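Long-range contacts in shikimate dehydrogenase (NADP(+)) (Peptoclostridium difficile, PDB 5DZS), which probably catalyses the reversible NADPH-linked reduction of 3-dehydroshikimate to shikimate, a step of chorismate and hence aromatic amino acid biosynthesis: residues 174-179 and 202-207; 118-123 and 142-147. All blocks are in the same frame, centred on the assembly; numbering follows the deposited sequence.

Contact 1 of 2, residues 174-179 and 202-207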
# COMPACT_ATOMS: atom_id res chain seq x y z
N LYS B 174 38.46 0.41 -9.08
CA LYS B 174 38.11 1.70 -9.66
C LYS B 174 36.69 1.55 -10.22
O LYS B 174 36.38 0.57 -10.89
CB LYS B 174 39.10 2.08 -10.76
CG LYS B 174 40.56 1.96 -10.33
CD LYS B 174 41.56 2.28 -11.44
CE LYS B 174 41.77 3.77 -11.67
NZ LYS B 174 40.57 4.50 -12.19
N GLY B 175 35.82 2.51 -9.93
CA GLY B 175 34.45 2.45 -10.42
C GLY B 175 33.77 3.79 -10.53
O GLY B 175 34.38 4.84 -10.33
N ASP B 176 32.48 3.75 -10.85
CA ASP B 176 31.67 4.95 -11.00
C ASP B 176 31.11 5.46 -9.67
O ASP B 176 31.27 6.63 -9.33
CB ASP B 176 30.49 4.66 -11.93
CG ASP B 176 30.93 4.33 -13.33
OD1 ASP B 176 31.36 5.26 -14.04
OD2 ASP B 176 30.82 3.15 -13.73
N ILE B 177 30.46 4.56 -8.94
CA ILE B 177 29.76 4.92 -7.71
C ILE B 177 30.24 4.18 -6.47
O ILE B 177 30.48 2.98 -6.50
CB ILE B 177 28.26 4.57 -7.86
CG1 ILE B 177 27.62 5.40 -8.98
CG2 ILE B 177 27.51 4.76 -6.55
CD1 ILE B 177 26.29 4.86 -9.45
N ILE B 178 30.40 4.93 -5.38
CA ILE B 178 30.68 4.34 -4.08
C ILE B 178 29.58 4.83 -3.14
O ILE B 178 29.37 6.05 -2.97
CB ILE B 178 32.12 4.59 -3.58
CG1 ILE B 178 32.38 3.78 -2.29
CG2 ILE B 178 32.40 6.08 -3.39
CD1 ILE B 178 33.84 3.76 -1.89
N LEU B 179 28.90 3.88 -2.53
CA LEU B 179 27.76 4.16 -1.66
C LEU B 179 28.06 3.69 -0.23
O LEU B 179 28.42 2.51 0.00
CB LEU B 179 26.52 3.50 -2.23
CG LEU B 179 25.19 3.74 -1.48
CD1 LEU B 179 24.00 3.70 -2.43
CD2 LEU B 179 25.00 2.75 -0.35
N ASN B 202 39.25 6.97 -6.41
CA ASN B 202 38.98 6.04 -7.52
C ASN B 202 37.52 5.95 -7.99
O ASN B 202 37.18 5.08 -8.79
CB ASN B 202 39.47 4.62 -7.15
CG ASN B 202 40.98 4.55 -6.98
OD1 ASN B 202 41.73 5.36 -7.54
ND2 ASN B 202 41.43 3.56 -6.22
N PHE B 203 36.67 6.86 -7.50
CA PHE B 203 35.25 6.86 -7.87
C PHE B 203 34.83 8.25 -8.33
O PHE B 203 35.48 9.24 -7.98
CB PHE B 203 34.38 6.33 -6.72
CG PHE B 203 34.64 4.88 -6.43
CD1 PHE B 203 35.71 4.50 -5.64
CD2 PHE B 203 33.87 3.89 -7.03
CE1 PHE B 203 35.99 3.16 -5.42
CE2 PHE B 203 34.14 2.55 -6.81
CZ PHE B 203 35.20 2.18 -6.01
N ASP B 204 33.77 8.31 -9.13
CA ASP B 204 33.23 9.57 -9.66
C ASP B 204 32.07 10.13 -8.85
O ASP B 204 31.90 11.35 -8.79
CB ASP B 204 32.73 9.36 -11.10
CG ASP B 204 33.84 9.05 -12.08
OD1 ASP B 204 34.99 9.49 -11.86
OD2 ASP B 204 33.55 8.39 -13.09
N ILE B 205 31.28 9.25 -8.25
CA ILE B 205 30.07 9.65 -7.52
C ILE B 205 30.06 9.02 -6.13
O ILE B 205 30.31 7.82 -6.00
CB ILE B 205 28.81 9.18 -8.27
CG1 ILE B 205 28.83 9.73 -9.72
CG2 ILE B 205 27.55 9.61 -7.53
CD1 ILE B 205 27.75 9.14 -10.61
N LEU B 206 29.83 9.84 -5.11
CA LEU B 206 29.71 9.35 -3.74
C LEU B 206 28.28 9.51 -3.26
O LEU B 206 27.71 10.59 -3.37
CB LEU B 206 30.61 10.11 -2.76
CG LEU B 206 32.10 9.81 -2.72
CD1 LEU B 206 32.77 10.33 -3.98
CD2 LEU B 206 32.70 10.44 -1.48
N ILE B 207 27.72 8.44 -2.73
CA ILE B 207 26.38 8.50 -2.15
C ILE B 207 26.49 8.10 -0.69
O ILE B 207 26.98 7.02 -0.38
CB ILE B 207 25.39 7.57 -2.89
CG1 ILE B 207 25.29 8.00 -4.36
CG2 ILE B 207 24.03 7.60 -2.21
CD1 ILE B 207 24.49 7.05 -5.22
O HOH W 1 30.61 7.98 -13.69

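Contact 2 of 2, residues 118-123 and 142-147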
# COMPACT_ATOMS: atom_id res chain seq x y z
N GLY B 118 24.71 -0.01 -16.60
CA GLY B 118 26.04 -0.32 -17.12
C GLY B 118 27.22 0.24 -16.35
O GLY B 118 28.34 0.26 -16.86
N LYS B 119 27.00 0.67 -15.11
CA LYS B 119 28.08 1.24 -14.31
C LYS B 119 28.71 0.25 -13.33
O LYS B 119 28.28 -0.90 -13.23
CB LYS B 119 27.60 2.49 -13.59
CG LYS B 119 27.26 3.60 -14.57
CD LYS B 119 26.94 4.89 -13.87
CE LYS B 119 26.64 5.98 -14.89
NZ LYS B 119 26.17 7.23 -14.25
N VAL B 120 29.76 0.70 -12.66
CA VAL B 120 30.46 -0.11 -11.67
C VAL B 120 30.23 0.59 -10.34
O VAL B 120 30.46 1.80 -10.22
CB VAL B 120 31.98 -0.19 -11.95
CG1 VAL B 120 32.69 -1.00 -10.87
CG2 VAL B 120 32.24 -0.79 -13.32
N ALA B 121 29.76 -0.15 -9.34
CA ALA B 121 29.49 0.42 -8.03
C ALA B 121 30.01 -0.45 -6.91
O ALA B 121 30.12 -1.68 -7.04
CB ALA B 121 28.00 0.67 -7.85
N VAL B 122 30.31 0.21 -5.80
CA VAL B 122 30.74 -0.44 -4.59
C VAL B 122 29.83 0.02 -3.47
O VAL B 122 29.57 1.22 -3.32
CB VAL B 122 32.18 -0.07 -4.22
CG1 VAL B 122 32.54 -0.59 -2.83
CG2 VAL B 122 33.14 -0.60 -5.26
N ILE B 123 29.31 -0.94 -2.71
CA ILE B 123 28.52 -0.65 -1.52
C ILE B 123 29.41 -0.93 -0.32
O ILE B 123 30.02 -2.00 -0.21
CB ILE B 123 27.29 -1.56 -1.39
CG1 ILE B 123 26.30 -1.29 -2.53
CG2 ILE B 123 26.61 -1.32 -0.03
CD1 ILE B 123 25.22 -2.34 -2.66
N ILE B 142 23.13 -2.57 -13.19
CA ILE B 142 24.51 -2.29 -12.82
C ILE B 142 25.37 -3.34 -13.53
O ILE B 142 24.99 -4.51 -13.59
CB ILE B 142 24.70 -2.35 -11.28
CG1 ILE B 142 26.06 -1.79 -10.84
CG2 ILE B 142 24.51 -3.77 -10.76
CD1 ILE B 142 26.14 -0.28 -10.89
N GLU B 143 26.50 -2.92 -14.08
CA GLU B 143 27.38 -3.85 -14.78
C GLU B 143 28.18 -4.70 -13.80
O GLU B 143 28.24 -5.93 -13.93
CB GLU B 143 28.33 -3.07 -15.70
CG GLU B 143 29.31 -3.94 -16.49
CD GLU B 143 28.62 -4.89 -17.45
OE1 GLU B 143 27.56 -4.52 -18.02
OE2 GLU B 143 29.15 -6.00 -17.66
N LYS B 144 28.79 -4.04 -12.82
CA LYS B 144 29.64 -4.70 -11.84
C LYS B 144 29.28 -4.17 -10.46
O LYS B 144 29.24 -2.96 -10.27
CB LYS B 144 31.10 -4.34 -12.15
CG LYS B 144 32.17 -5.10 -11.38
CD LYS B 144 32.36 -6.52 -11.90
CE LYS B 144 33.63 -7.13 -11.34
NZ LYS B 144 33.84 -8.53 -11.79
N LEU B 145 29.02 -5.06 -9.50
CA LEU B 145 28.67 -4.66 -8.12
C LEU B 145 29.52 -5.37 -7.06
O LEU B 145 29.57 -6.60 -7.02
CB LEU B 145 27.19 -4.93 -7.83
CG LEU B 145 26.72 -4.50 -6.44
CD1 LEU B 145 26.86 -2.99 -6.24
CD2 LEU B 145 25.28 -4.92 -6.19
N TYR B 146 30.18 -4.57 -6.22
CA TYR B 146 30.96 -5.09 -5.11
C TYR B 146 30.31 -4.64 -3.80
O TYR B 146 29.71 -3.56 -3.74
CB TYR B 146 32.38 -4.53 -5.10
CG TYR B 146 33.22 -4.73 -6.35
CD1 TYR B 146 33.17 -3.82 -7.40
CD2 TYR B 146 34.13 -5.78 -6.45
CE1 TYR B 146 33.95 -3.97 -8.54
CE2 TYR B 146 34.93 -5.94 -7.57
CZ TYR B 146 34.83 -5.04 -8.61
OH TYR B 146 35.62 -5.20 -9.73
N VAL B 147 30.42 -5.46 -2.77
CA VAL B 147 29.96 -5.10 -1.43
C VAL B 147 31.17 -5.32 -0.53
O VAL B 147 31.72 -6.42 -0.50
CB VAL B 147 28.78 -5.96 -0.95
CG1 VAL B 147 28.40 -5.59 0.47
CG2 VAL B 147 27.60 -5.79 -1.88

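Contact 1 of 2, residues 174-179 and 202-207
I178 sets its CB over one face of the F203 ring, 4.0 Å from CB to the ring centroid and 18° off the normal, a CH-pi contact; the opposite face of the ring lies against G175 N. With CG1 anti to the backbone N (chi1 -173°), the branch CG2 of I178 turns to L206, 3.8 Å from its CG. On the other face of the sheet I177 and I205 run side by side, and CG2 of I177 meets CD1 of I207. L179 crosses I207 beyond them, CD1 against CG2. These are neighbouring strands of the parallel sheet in the NADP-binding, Rossmann-type domain, joined by the beta-alpha-beta unit through helix 197-200. I178 bonds both ways, N to I205 O (3.0 Å) and O to I207 N (2.9 Å). Ahead of it D176 O is gripped twice: I205 N comes nearly end-on at 2.8 Å, D204 N from above the carbonyl plane. G175 N reaches N202 O. At the polar edge the carboxylates of D176 and D204, OD1 to OD2 3.9 Å, share a water that donates to both and probably eases their repulsion; D176 OD2 accepts from V120 N.

Contact 2 of 2, residues 118-123 and 142-147
A121 presents only a methyl group, and the side chains of I142, in the loop leading into the other strand, and of L145 close on it: CD1 of I142 packs 3.7 Å from A121 CB, and CD1 of L145 comes to 4.2 Å. I142 gets there by a bend at chi2 (75°), which folds its terminal methyl back over the strand and also lays it against the carbonyl of K119, CD1 to O 3.2 Å. On the face that carries A121, L145, I123 and V147, CD1 of L145 touches both A121 CB and CD1 of I123, the latter at 4.0 Å, and V147 CG2 also approaches that I123 methyl, more loosely. The short A121 side chain leaves a shallow place into which the end methyls of I142 and L145 project from different directions. Helix 128-139 packs on this face, touching I123, L145 and V147, and it is the crossover of the beta-alpha-beta unit that links the strands 120-124 and 144-149 in the Rossmann-type NADP-binding domain. The other face carries V120, V122, K144 and Y146. Both methyls of V120 lie alongside CB of K144, each 3.9 Å away, while CG1 also meets the edge of the Y146 ring in its plane, 4.0 Å from CE1. CG2 of V122 approaches CD1 of the same ring obliquely, so that Y146 lies across the two valines. Its CG stands anti to the carbonyl carbon (chi1 -56°), which swings the ring back toward V120. Beneath the side chains, A121 N bonds to K144 O and A121 O receives Y146 N; Y146 O in turn takes I123 N at 2.8 Å. Where the strands begin, K119 O accepts from two successive amides, E143 N in the carbonyl plane and K144 N tilted from it, while CB of E143 rests against the carbonyls of K119 and G118.

In the fold
Contacts 1 and 2 occupy one parallel sheet, their centres about 9 Å apart, with strands 177-180 and 120-124 side by side and 144-149 and 205-208 flanking them. They are stitched by probable hydrogen bonds, L179 N to V122 O and V122 N to I177 O, both 2.9 Å. The F203 ring spans the seam, its CZ 3.5 Å from V122 CG2, and D176 OD2 lies 3.3 Å from K119 CB. Along the chain, contact 2 closes before contact 1 opens. Their C-terminal strand ends face the predicted NADP(+) site: the side chain of L209 is about 4 Å from that of L179 and about 7 Å from that of I123.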